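Vacuolar aminopeptidase 1 (Saccharomyces cerevisiae, PDB 5JGF) removes amino acids from the N-termini of peptides and proteins in the yeast vacuole as a zinc-dependent, dodecameric M18 aminopeptidase. Local coordinates at residues N78-A81 with E82-V85; D204-S208 with P209-K213; A270-A273 with L274-A278. One frame throughout, in Å; residues are numbered along the deposited sequence.

Contact 1: N78-A81 with E82-V85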
loop_
_atom_site.group_PDB
_atom_site.type_symbol
_atom_site.label_atom_id
_atom_site.label_comp_id
_atom_site.label_asym_id
_atom_site.label_seq_id
_atom_site.Cartn_x
_atom_site.Cartn_y
_atom_site.Cartn_z
ATOM N N ASN D 78 0.510 -65.868 32.152
ATOM C CA ASN D 78 -0.443 -65.524 33.199
ATOM C C ASN D 78 -1.137 -64.182 33.017
ATOM O O ASN D 78 -1.756 -63.666 33.946
ATOM C CB ASN D 78 0.254 -65.563 34.559
ATOM C CG ASN D 78 0.842 -66.925 34.859
ATOM O OD1 ASN D 78 0.178 -67.943 34.674
ATOM N ND2 ASN D 78 2.087 -66.952 35.327
ATOM N N TRP D 79 -1.046 -63.619 31.818
ATOM C CA TRP D 79 -1.690 -62.336 31.557
ATOM C C TRP D 79 -3.209 -62.460 31.589
ATOM O O TRP D 79 -3.769 -63.491 31.213
ATOM C CB TRP D 79 -1.269 -61.793 30.185
ATOM C CG TRP D 79 -1.965 -60.505 29.823
ATOM C CD1 TRP D 79 -1.708 -59.262 30.331
ATOM C CD2 TRP D 79 -3.061 -60.347 28.910
ATOM N NE1 TRP D 79 -2.575 -58.340 29.792
ATOM C CE2 TRP D 79 -3.414 -58.977 28.917
ATOM C CE3 TRP D 79 -3.777 -61.228 28.088
ATOM C CZ2 TRP D 79 -4.456 -58.467 28.132
ATOM C CZ3 TRP D 79 -4.814 -60.721 27.305
ATOM C CH2 TRP D 79 -5.141 -59.349 27.334
ATOM N N ARG D 80 -3.869 -61.406 32.056
ATOM C CA ARG D 80 -5.325 -61.354 32.094
ATOM C C ARG D 80 -5.717 -59.917 31.771
ATOM O O ARG D 80 -4.932 -58.996 31.994
ATOM C CB ARG D 80 -5.863 -61.782 33.468
ATOM C CG ARG D 80 -5.342 -60.996 34.649
ATOM C CD ARG D 80 -5.609 -61.753 35.948
ATOM N NE ARG D 80 -5.038 -61.082 37.112
ATOM C CZ ARG D 80 -5.640 -60.110 37.791
ATOM N NH1 ARG D 80 -6.846 -59.690 37.428
ATOM N NH2 ARG D 80 -5.033 -59.557 38.833
ATOM N N ALA D 81 -6.920 -59.741 31.236
ATOM C CA ALA D 81 -7.431 -58.433 30.834
ATOM C C ALA D 81 -7.169 -57.289 31.805
ATOM O O ALA D 81 -6.774 -56.195 31.394
ATOM C CB ALA D 81 -8.923 -58.532 30.556
ATOM N N GLU D 82 -7.398 -57.534 33.089
ATOM C CA GLU D 82 -7.206 -56.506 34.102
ATOM C C GLU D 82 -5.773 -55.986 34.206
ATOM O O GLU D 82 -5.539 -54.910 34.759
ATOM C CB GLU D 82 -7.681 -57.029 35.462
ATOM C CG GLU D 82 -9.164 -57.399 35.489
ATOM C CD GLU D 82 -9.488 -58.723 34.788
ATOM O OE1 GLU D 82 -10.684 -58.955 34.507
ATOM O OE2 GLU D 82 -8.571 -59.536 34.530
ATOM N N LYS D 83 -4.816 -56.743 33.678
ATOM C CA LYS D 83 -3.415 -56.333 33.709
ATOM C C LYS D 83 -3.118 -55.270 32.651
ATOM O O LYS D 83 -2.092 -54.585 32.710
ATOM C CB LYS D 83 -2.509 -57.543 33.494
ATOM C CG LYS D 83 -2.380 -58.416 34.735
ATOM C CD LYS D 83 -1.625 -57.660 35.814
ATOM C CE LYS D 83 -1.578 -58.417 37.121
ATOM N NZ LYS D 83 -0.759 -57.669 38.118
ATOM N N GLY D 84 -4.024 -55.144 31.687
ATOM C CA GLY D 84 -3.858 -54.168 30.627
ATOM C C GLY D 84 -2.644 -54.429 29.758
ATOM O O GLY D 84 -2.057 -55.514 29.789
ATOM N N VAL D 85 -2.265 -53.425 28.972
ATOM C CA VAL D 85 -1.115 -53.541 28.087
ATOM C C VAL D 85 -0.179 -52.350 28.292
ATOM O O VAL D 85 -0.636 -51.214 28.430
ATOM C CB VAL D 85 -1.561 -53.573 26.603
ATOM C CG1 VAL D 85 -0.364 -53.815 25.701
ATOM C CG2 VAL D 85 -2.616 -54.654 26.399
#
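W79 reaches across the turn with its indole N-H and donates to the carbonyl of G84, NE1 to O 2.9 Å with an N-H...O angle of 155°. The acceptor sits near the ring plane, at the pyrrole edge, and the bond satisfies the one polar atom of an otherwise apolar, buried side chain. Setting CG anti to the backbone N (chi1 177°) swings the indole forward along the chain toward the G84 carbonyl. Two backbone bonds close the turn itself: K83 N to R80 O at 2.8 Å and G84 N to A81 O at 3.0 Å. These i to i+3 links belong to a short 3-10 turn over 81-83, in the loop that joins strand 69-76 to strand 86-91 of the large mixed sheet. G84 leaves the turn with a positive phi and hands the chain on to the strand. A looser pairing lies on the outer side, where R80 NH1 and E82 OE2 form a salt bridge of 3.4 Å, its hydrogen bond weak. The carboxylate comes to the guanidinium at its edge, the two planes 27° apart, and the E82 chain bends at chi2, which brings OE2 round to that edge. K83 packs against both W79 and R80: its CB lies 3.7 Å from CD1 of W79, and its CG meets CG of R80 at 3.9 Å. Beyond the turn, the W79 indole stacks edge-to-face with F289 and touches V334 of helix 331-336, while A81 rests on T333 and V334.

Contact 2: D204-S208 with P209-K213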
loop_
_atom_site.group_PDB
_atom_site.type_symbol
_atom_site.label_atom_id
_atom_site.label_comp_id
_atom_site.label_asym_id
_atom_site.label_seq_id
_atom_site.Cartn_x
_atom_site.Cartn_y
_atom_site.Cartn_z
ATOM N N ASP D 204 16.368 -56.672 -23.881
ATOM C CA ASP D 204 15.920 -57.270 -22.631
ATOM C C ASP D 204 15.492 -56.199 -21.627
ATOM O O ASP D 204 14.450 -56.325 -20.979
ATOM C CB ASP D 204 17.031 -58.128 -22.023
ATOM C CG ASP D 204 16.510 -59.090 -20.971
ATOM O OD1 ASP D 204 17.015 -59.068 -19.826
ATOM O OD2 ASP D 204 15.592 -59.875 -21.293
ATOM N N GLU D 205 16.298 -55.149 -21.499
ATOM C CA GLU D 205 15.995 -54.065 -20.568
ATOM C C GLU D 205 14.651 -53.420 -20.891
ATOM O O GLU D 205 13.918 -53.011 -19.990
ATOM C CB GLU D 205 17.106 -53.010 -20.605
ATOM C CG GLU D 205 18.474 -53.541 -20.198
ATOM C CD GLU D 205 19.590 -52.545 -20.445
ATOM O OE1 GLU D 205 19.551 -51.861 -21.490
ATOM O OE2 GLU D 205 20.514 -52.454 -19.611
ATOM N N LYS D 206 14.325 -53.344 -22.179
ATOM C CA LYS D 206 13.070 -52.745 -22.619
ATOM C C LYS D 206 11.864 -53.579 -22.211
ATOM O O LYS D 206 10.725 -53.141 -22.355
ATOM C CB LYS D 206 13.068 -52.564 -24.137
ATOM C CG LYS D 206 14.138 -51.626 -24.658
ATOM C CD LYS D 206 14.099 -51.567 -26.175
ATOM C CE LYS D 206 15.205 -50.688 -26.730
ATOM N NZ LYS D 206 15.196 -50.679 -28.221
ATOM N N LYS D 207 12.113 -54.783 -21.707
ATOM C CA LYS D 207 11.031 -55.662 -21.283
ATOM C C LYS D 207 10.499 -55.279 -19.907
ATOM O O LYS D 207 9.410 -55.694 -19.514
ATOM C CB LYS D 207 11.508 -57.118 -21.264
ATOM C CG LYS D 207 11.868 -57.665 -22.638
ATOM C CD LYS D 207 12.309 -59.119 -22.554
ATOM C CE LYS D 207 12.622 -59.675 -23.932
ATOM N NZ LYS D 207 13.102 -61.089 -23.843
ATOM N N SER D 208 11.269 -54.482 -19.177
ATOM C CA SER D 208 10.863 -54.055 -17.846
ATOM C C SER D 208 9.678 -53.103 -17.889
ATOM O O SER D 208 9.628 -52.198 -18.717
ATOM C CB SER D 208 12.025 -53.361 -17.127
ATOM O OG SER D 208 11.588 -52.784 -15.904
ATOM N N PRO D 209 8.695 -53.310 -17.003
ATOM C CA PRO D 209 7.526 -52.430 -16.971
ATOM C C PRO D 209 7.966 -51.010 -16.616
ATOM O O PRO D 209 7.214 -50.052 -16.788
ATOM C CB PRO D 209 6.660 -53.051 -15.877
ATOM C CG PRO D 209 6.977 -54.512 -15.992
ATOM C CD PRO D 209 8.483 -54.496 -16.155
ATOM N N LEU D 210 9.194 -50.885 -16.122
ATOM C CA LEU D 210 9.727 -49.584 -15.737
ATOM C C LEU D 210 10.545 -48.890 -16.817
ATOM O O LEU D 210 10.943 -47.737 -16.646
ATOM C CB LEU D 210 10.575 -49.710 -14.469
ATOM C CG LEU D 210 9.805 -50.080 -13.198
ATOM C CD1 LEU D 210 10.750 -50.097 -12.012
ATOM C CD2 LEU D 210 8.682 -49.078 -12.971
ATOM N N PHE D 211 10.814 -49.574 -17.924
ATOM C CA PHE D 211 11.590 -48.932 -18.975
ATOM C C PHE D 211 10.855 -47.686 -19.450
ATOM O O PHE D 211 9.662 -47.730 -19.740
ATOM C CB PHE D 211 11.825 -49.872 -20.158
ATOM C CG PHE D 211 12.572 -49.226 -21.288
ATOM C CD1 PHE D 211 11.889 -48.670 -22.365
ATOM C CD2 PHE D 211 13.957 -49.115 -21.245
ATOM C CE1 PHE D 211 12.575 -48.008 -23.380
ATOM C CE2 PHE D 211 14.653 -48.452 -22.256
ATOM C CZ PHE D 211 13.961 -47.898 -23.324
ATOM N N GLY D 212 11.572 -46.571 -19.519
ATOM C CA GLY D 212 10.956 -45.334 -19.954
ATOM C C GLY D 212 10.437 -44.504 -18.796
ATOM O O GLY D 212 10.321 -43.284 -18.914
ATOM N N LYS D 213 10.129 -45.153 -17.674
ATOM C CA LYS D 213 9.621 -44.444 -16.501
ATOM C C LYS D 213 10.757 -43.850 -15.672
ATOM O O LYS D 213 10.560 -42.905 -14.908
ATOM C CB LYS D 213 8.783 -45.384 -15.631
ATOM C CG LYS D 213 7.467 -45.815 -16.263
ATOM C CD LYS D 213 6.599 -46.555 -15.257
ATOM C CE LYS D 213 5.207 -46.838 -15.809
ATOM N NZ LYS D 213 5.245 -47.672 -17.042
#
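K206 and F211 form a local aliphatic-on-aromatic contact in the loop between strand 187-189 and helix 216-226, where a short 3-10 turn runs directly into a beta turn. The two side chains lie alongside each other and point the same way. CG of K206 stands over the centre of the F211 ring, 4.0 Å from the centroid and 10° off its normal, a CH-pi contact. F211 places its ring with CG anti to the backbone N (chi1 178°), which turns it back onto K206, and CG of F211 comes within 3.8 Å of K206 CA. With a serine at F211, the methylenes of K206 would probably lose their aromatic cover and the lysine chain would be freer to swing. In the backbone, F211 N donates to S208 O at 3.0 Å, the donor well above the carbonyl plane. S208 OG is hydrogen-bonded to L233 O, tying the corner to strand 233-242, and E205 makes a salt bridge with R220 of helix 216-226. K213 NZ reaches back to P209 O at 3.1 Å, nearly in line with the carbonyl. P209 packs on R394 of a second subunit. The bond from F211 to S208 closes a type I beta turn, with P209 and L210 at its corners.

Contact 3: A270-A273 with L274-A278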
loop_
_atom_site.group_PDB
_atom_site.type_symbol
_atom_site.label_atom_id
_atom_site.label_comp_id
_atom_site.label_asym_id
_atom_site.label_seq_id
_atom_site.Cartn_x
_atom_site.Cartn_y
_atom_site.Cartn_z
ATOM N N ALA D 270 13.250 -46.999 22.213
ATOM C CA ALA D 270 12.156 -47.838 22.695
ATOM C C ALA D 270 12.376 -49.315 22.368
ATOM O O ALA D 270 12.146 -50.180 23.217
ATOM C CB ALA D 270 10.824 -47.361 22.109
ATOM N N MET D 271 12.818 -49.610 21.148
ATOM C CA MET D 271 13.055 -50.998 20.753
ATOM C C MET D 271 14.205 -51.627 21.535
ATOM O O MET D 271 14.120 -52.784 21.955
ATOM C CB MET D 271 13.352 -51.102 19.254
ATOM C CG MET D 271 12.130 -50.989 18.355
ATOM S SD MET D 271 10.816 -52.194 18.727
ATOM C CE MET D 271 11.701 -53.663 18.833
ATOM N N ILE D 272 15.282 -50.874 21.729
ATOM C CA ILE D 272 16.420 -51.392 22.477
ATOM C C ILE D 272 15.975 -51.662 23.909
ATOM O O ILE D 272 16.349 -52.670 24.508
ATOM C CB ILE D 272 17.601 -50.394 22.471
ATOM C CG1 ILE D 272 18.156 -50.259 21.050
ATOM C CG2 ILE D 272 18.696 -50.859 23.422
ATOM C CD1 ILE D 272 18.673 -51.557 20.456
ATOM N N ALA D 273 15.162 -50.766 24.457
ATOM C CA ALA D 273 14.668 -50.944 25.815
ATOM C C ALA D 273 13.836 -52.221 25.895
ATOM O O ALA D 273 13.960 -52.994 26.847
ATOM C CB ALA D 273 13.829 -49.746 26.231
ATOM N N LEU D 274 12.989 -52.443 24.892
ATOM C CA LEU D 274 12.144 -53.634 24.864
ATOM C C LEU D 274 12.996 -54.904 24.832
ATOM O O LEU D 274 12.714 -55.868 25.543
ATOM C CB LEU D 274 11.225 -53.615 23.637
ATOM C CG LEU D 274 10.327 -54.852 23.506
ATOM C CD1 LEU D 274 9.276 -54.820 24.603
ATOM C CD2 LEU D 274 9.663 -54.892 22.137
ATOM N N ILE D 275 14.031 -54.897 23.997
ATOM C CA ILE D 275 14.921 -56.045 23.867
ATOM C C ILE D 275 15.687 -56.307 25.161
ATOM O O ILE D 275 15.795 -57.454 25.599
ATOM C CB ILE D 275 15.909 -55.848 22.680
ATOM C CG1 ILE D 275 15.355 -56.539 21.430
ATOM C CG2 ILE D 275 17.280 -56.425 23.014
ATOM C CD1 ILE D 275 13.966 -56.109 21.048
ATOM N N CYS D 276 16.214 -55.250 25.773
ATOM C CA CYS D 276 16.947 -55.388 27.027
ATOM C C CYS D 276 16.019 -55.945 28.094
ATOM O O CYS D 276 16.409 -56.792 28.896
ATOM C CB CYS D 276 17.488 -54.034 27.492
ATOM S SG CYS D 276 18.835 -53.385 26.489
ATOM N N TYR D 277 14.785 -55.452 28.099
ATOM C CA TYR D 277 13.782 -55.888 29.057
ATOM C C TYR D 277 13.383 -57.340 28.813
ATOM O O TYR D 277 13.271 -58.133 29.753
ATOM C CB TYR D 277 12.555 -54.972 28.960
ATOM C CG TYR D 277 11.298 -55.521 29.595
ATOM C CD1 TYR D 277 10.281 -56.064 28.810
ATOM C CD2 TYR D 277 11.119 -55.494 30.979
ATOM C CE1 TYR D 277 9.116 -56.565 29.386
ATOM C CE2 TYR D 277 9.961 -55.992 31.563
ATOM C CZ TYR D 277 8.964 -56.527 30.762
ATOM O OH TYR D 277 7.818 -57.025 31.338
ATOM N N ALA D 278 13.182 -57.683 27.545
ATOM C CA ALA D 278 12.785 -59.031 27.152
ATOM C C ALA D 278 13.794 -60.098 27.570
ATOM O O ALA D 278 13.423 -61.248 27.817
ATOM C CB ALA D 278 12.575 -59.086 25.643
#
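M271 curls its side chain forward along helix 261-278 to meet L274 and I275, the i+3 and i+4 neighbours of an ordinary alpha-helix in the zinc exopeptidase domain, packed against the large mixed sheet. The backbone bonds come first. Four i to i+4 links join the two halves: L274 N to A270 O, I275 N to M271 O, C276 N to I272 O and Y277 N to A273 O, each 2.9 Å long. Their N-H...O angles run from 153° to 166°, and in each the donor is tilted a little from the carbonyl plane, so the peptide groups along this stretch are evenly paired.

The apolar contacts follow. The M271 chain is bent at both chi2 and chi3, which turns the terminal methyl toward the next turn of the helix; these bends bring CE within contact of both L274 and I275. CE touches CD2 of L274 at 4.1 Å, the two side chains lying alongside each other. It also meets CD1 of I275 at 4.0 Å, and these two chains cross at a slant.

Outside the helix, M271 reaches V292 and L294 of strand 289-295 as well as F32 and L36 of helix 25-38. L274 lies on A72 and I74 of strand 69-76, and the Y277 ring meets that of F460 on helix 448-468. The segment thus packs on the mixed sheet, with helices 25-38 and 448-468 flanking it and the A270 side chain about 13 Å from a bound zinc ion.

On a different side of the helix, the CG2 methyl of I272 comes to 4.0 Å from SG of C276.

How the contacts relate
From the N terminus, contact 1 comes first, closing the short loop between strands 69-76 and 86-91 of the large mixed sheet. Contact 2 follows far along the chain, turning the loop between strand 187-189 and helix 216-226 beside the six-stranded antiparallel sheet. Contact 3 then lies within helix 261-278 and closes no loop. The three are in series, so none nests in or crosses another, and none touches another. Contacts 1 and 3 share one side of the chain, their centres 20 Å apart, and both reach strand 289-295, whereas contact 2 lies across the chain's centre, 54 Å from contact 1 and 44 Å from contact 3 between centres.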